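Local coordinates for protein sulfotransferase (Mycobacterium tuberculosis, PDB 2ZQ5) that probably transfers a sulfonate (sulfo) group from the donor PAPS to an acceptor that is not established, at residues Val96-Thr104 and Val258-Leu268. Residues are numbered along the deposited sequence; the frame is centred on the assembly and turned at random.
Sequences VTGLVRTGT and VETIMASMCSL
R101 runs along the flank of the helix that begins at M262, its CB packed on I261, its CG and CD passing the S264 hydroxyl and its guanidinium lying against L268. CB starts 3.9 Å from I261 CG2. CG stands anti to the carbonyl carbon (chi1 -55°) and the chain bends at chi2 (-59°), which turns it along the helix and brings CD within 3.7 Å of S264 OG. NE approaches the same hydroxyl, but at an angle too poor for a hydrogen bond. At the tip, NH2 rests 3.8 Å from L268 CD2, the guanidinium plane being oblique to both neighbours. Arginine is long enough to span from I261 to L268, with only its flat end beside the leucine, and small S264 leaves room for the chain to pass.

The loop carrying R101 follows the parallel-sheet strand 94-97 and leads into helix 104-111, the place of the P-loop-like segment that, in sulfotransferases, binds the 5'-phosphosulfate of PAPS; its sequence, TGLVRTGT, is consistent with that role. Here it forms a type II turn from L99 to T102, with R101 at the third position in a left-handed conformation. T102 OG1 donates to L99 O over 2.6 Å, from 18° off the carbonyl plane, and also bonds T254 at the end of the neighbouring strand, so one threonine ties the turn to the sheet. Its methyl, CG2, meets I261 CD1 at 3.6 Å.

L99 points toward the helix, where CD2 sits 3.8 Å from M265 CE and also touches V258 CG2. M265 is flexible and long enough to serve two neighbours: its CG lies 3.7 Å from V100 CG1, while the bend at chi3 brings the terminal methyl to L99. Helix 282-304 closes this side, with L297 against L99 and W293 against M265.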
loop_
_atom_site.group_PDB
_atom_site.type_symbol
_atom_site.label_atom_id
_atom_site.label_comp_id
_atom_site.label_asym_id
_atom_site.label_seq_id
_atom_site.Cartn_x
_atom_site.Cartn_y
_atom_site.Cartn_z
ATOM N N VAL A 96 1.416 -7.390 -7.369
ATOM C CA VAL A 96 2.381 -6.548 -8.056
ATOM C C VAL A 96 3.160 -5.786 -6.993
ATOM O O VAL A 96 2.588 -5.304 -6.016
ATOM C CB VAL A 96 1.689 -5.513 -8.975
ATOM C CG1 VAL A 96 2.732 -4.599 -9.617
ATOM C CG2 VAL A 96 0.878 -6.223 -10.046
ATOM N N THR A 97 4.472 -5.687 -7.167
ATOM C CA THR A 97 5.267 -4.946 -6.208
ATOM C C THR A 97 6.502 -4.370 -6.882
ATOM O O THR A 97 6.836 -4.733 -8.018
ATOM C CB THR A 97 5.651 -5.824 -4.984
ATOM O OG1 THR A 97 6.154 -4.984 -3.940
ATOM C CG2 THR A 97 6.704 -6.857 -5.353
ATOM N N GLY A 98 7.159 -3.458 -6.179
ATOM C CA GLY A 98 8.336 -2.794 -6.700
ATOM C C GLY A 98 8.336 -1.385 -6.143
ATOM O O GLY A 98 7.403 -0.996 -5.442
ATOM N N LEU A 99 9.376 -0.617 -6.443
ATOM C CA LEU A 99 9.468 0.755 -5.954
ATOM C C LEU A 99 8.518 1.682 -6.686
ATOM O O LEU A 99 8.044 1.376 -7.779
ATOM C CB LEU A 99 10.890 1.293 -6.131
ATOM C CG LEU A 99 11.934 0.988 -5.057
ATOM C CD1 LEU A 99 11.988 -0.497 -4.756
ATOM C CD2 LEU A 99 13.290 1.495 -5.538
ATOM N N VAL A 100 8.233 2.824 -6.072
ATOM C CA VAL A 100 7.382 3.799 -6.724
ATOM C C VAL A 100 8.231 4.277 -7.903
ATOM O O VAL A 100 9.464 4.229 -7.841
ATOM C CB VAL A 100 7.054 4.983 -5.783
ATOM C CG1 VAL A 100 8.328 5.692 -5.371
ATOM C CG2 VAL A 100 6.102 5.948 -6.472
ATOM N N ARG A 101 7.575 4.706 -8.976
ATOM C CA ARG A 101 8.249 5.186 -10.182
ATOM C C ARG A 101 8.842 4.065 -11.042
ATOM O O ARG A 101 9.723 4.317 -11.867
ATOM C CB ARG A 101 9.362 6.185 -9.826
ATOM C CG ARG A 101 8.921 7.368 -8.977
ATOM C CD ARG A 101 7.836 8.193 -9.648
ATOM N NE ARG A 101 7.508 9.374 -8.853
ATOM C CZ ARG A 101 6.442 10.144 -9.051
ATOM N NH1 ARG A 101 5.586 9.860 -10.024
ATOM N NH2 ARG A 101 6.233 11.199 -8.276
ATOM N N THR A 102 8.372 2.832 -10.854
ATOM C CA THR A 102 8.872 1.710 -11.653
ATOM C C THR A 102 7.775 1.055 -12.491
ATOM O O THR A 102 8.002 0.023 -13.123
ATOM C CB THR A 102 9.532 0.612 -10.783
ATOM O OG1 THR A 102 8.555 0.024 -9.913
ATOM C CG2 THR A 102 10.662 1.195 -9.957
ATOM N N GLY A 103 6.587 1.652 -12.482
ATOM C CA GLY A 103 5.490 1.120 -13.270
ATOM C C GLY A 103 4.474 0.250 -12.552
ATOM O O GLY A 103 3.612 -0.344 -13.199
ATOM N N THR A 104 4.547 0.173 -11.229
ATOM C CA THR A 104 3.596 -0.662 -10.496
ATOM C C THR A 104 2.155 -0.188 -10.667
ATOM O O THR A 104 1.241 -1.005 -10.775
ATOM C CB THR A 104 3.911 -0.720 -8.984
ATOM O OG1 THR A 104 3.823 0.593 -8.418
ATOM C CG2 THR A 104 5.297 -1.306 -8.747
ATOM N N VAL A 258 17.561 2.040 -9.980
ATOM C CA VAL A 258 17.229 2.965 -8.907
ATOM C C VAL A 258 17.906 4.329 -8.966
ATOM O O VAL A 258 17.316 5.326 -8.552
ATOM C CB VAL A 258 17.466 2.290 -7.530
ATOM C CG1 VAL A 258 17.086 3.237 -6.395
ATOM C CG2 VAL A 258 16.628 1.011 -7.441
ATOM N N GLU A 259 19.125 4.397 -9.494
ATOM C CA GLU A 259 19.798 5.687 -9.574
ATOM C C GLU A 259 19.048 6.659 -10.488
ATOM O O GLU A 259 19.260 7.869 -10.415
ATOM C CB GLU A 259 21.251 5.528 -10.057
ATOM C CG GLU A 259 21.400 5.072 -11.502
ATOM C CD GLU A 259 21.462 3.563 -11.645
ATOM O OE1 GLU A 259 20.904 2.851 -10.786
ATOM O OE2 GLU A 259 22.064 3.086 -12.630
ATOM N N THR A 260 18.163 6.138 -11.337
ATOM C CA THR A 260 17.403 6.994 -12.245
ATOM C C THR A 260 16.076 7.470 -11.661
ATOM O O THR A 260 15.385 8.279 -12.278
ATOM C CB THR A 260 17.106 6.294 -13.598
ATOM O OG1 THR A 260 16.203 5.201 -13.394
ATOM C CG2 THR A 260 18.389 5.779 -14.222
ATOM N N ILE A 261 15.718 6.975 -10.478
ATOM C CA ILE A 261 14.460 7.379 -9.849
ATOM C C ILE A 261 14.567 7.830 -8.391
ATOM O O ILE A 261 13.612 8.386 -7.848
ATOM C CB ILE A 261 13.397 6.245 -9.914
ATOM C CG1 ILE A 261 13.951 4.960 -9.285
ATOM C CG2 ILE A 261 12.973 6.004 -11.356
ATOM C CD1 ILE A 261 12.907 3.868 -9.116
ATOM N N MET A 262 15.715 7.604 -7.756
ATOM C CA MET A 262 15.886 7.982 -6.352
ATOM C C MET A 262 15.559 9.452 -6.078
ATOM O O MET A 262 14.869 9.764 -5.105
ATOM C CB MET A 262 17.308 7.660 -5.878
ATOM C CG MET A 262 17.575 7.970 -4.397
ATOM S SD MET A 262 16.401 7.249 -3.196
ATOM C CE MET A 262 16.869 5.536 -3.234
ATOM N N ALA A 263 16.036 10.361 -6.924
ATOM C CA ALA A 263 15.740 11.775 -6.700
ATOM C C ALA A 263 14.235 12.024 -6.772
ATOM O O ALA A 263 13.677 12.742 -5.943
ATOM C CB ALA A 263 16.467 12.640 -7.727
ATOM N N SER A 264 13.585 11.415 -7.761
ATOM C CA SER A 264 12.145 11.564 -7.951
ATOM C C SER A 264 11.386 11.014 -6.747
ATOM O O SER A 264 10.398 11.601 -6.300
ATOM C CB SER A 264 11.708 10.828 -9.219
ATOM O OG SER A 264 10.309 10.940 -9.425
ATOM N N MET A 265 11.853 9.884 -6.226
ATOM C CA MET A 265 11.230 9.258 -5.067
ATOM C C MET A 265 11.306 10.185 -3.860
ATOM O O MET A 265 10.330 10.352 -3.125
ATOM C CB MET A 265 11.931 7.935 -4.749
ATOM C CG MET A 265 11.768 6.877 -5.828
ATOM S SD MET A 265 12.906 5.496 -5.617
ATOM C CE MET A 265 12.378 4.874 -4.042
ATOM N N CYS A 266 12.472 10.791 -3.660
ATOM C CA CYS A 266 12.666 11.700 -2.540
ATOM C C CYS A 266 11.853 12.979 -2.704
ATOM O O CYS A 266 11.300 13.498 -1.735
ATOM C CB CYS A 266 14.151 12.039 -2.392
ATOM S SG CYS A 266 15.180 10.646 -1.856
ATOM N N SER A 267 11.782 13.481 -3.934
ATOM C CA SER A 267 11.027 14.693 -4.221
ATOM C C SER A 267 9.545 14.464 -3.939
ATOM O O SER A 267 8.862 15.347 -3.419
ATOM C CB SER A 267 11.230 15.103 -5.680
ATOM O OG SER A 267 10.538 16.303 -5.977
ATOM N N LEU A 268 9.047 13.278 -4.276
ATOM C CA LEU A 268 7.644 12.962 -4.025
ATOM C C LEU A 268 7.377 12.982 -2.522
ATOM O O LEU A 268 6.393 13.560 -2.061
ATOM C CB LEU A 268 7.293 11.582 -4.588
ATOM C CG LEU A 268 5.907 11.037 -4.225
ATOM C CD1 LEU A 268 4.830 11.982 -4.725
ATOM C CD2 LEU A 268 5.724 9.655 -4.828
#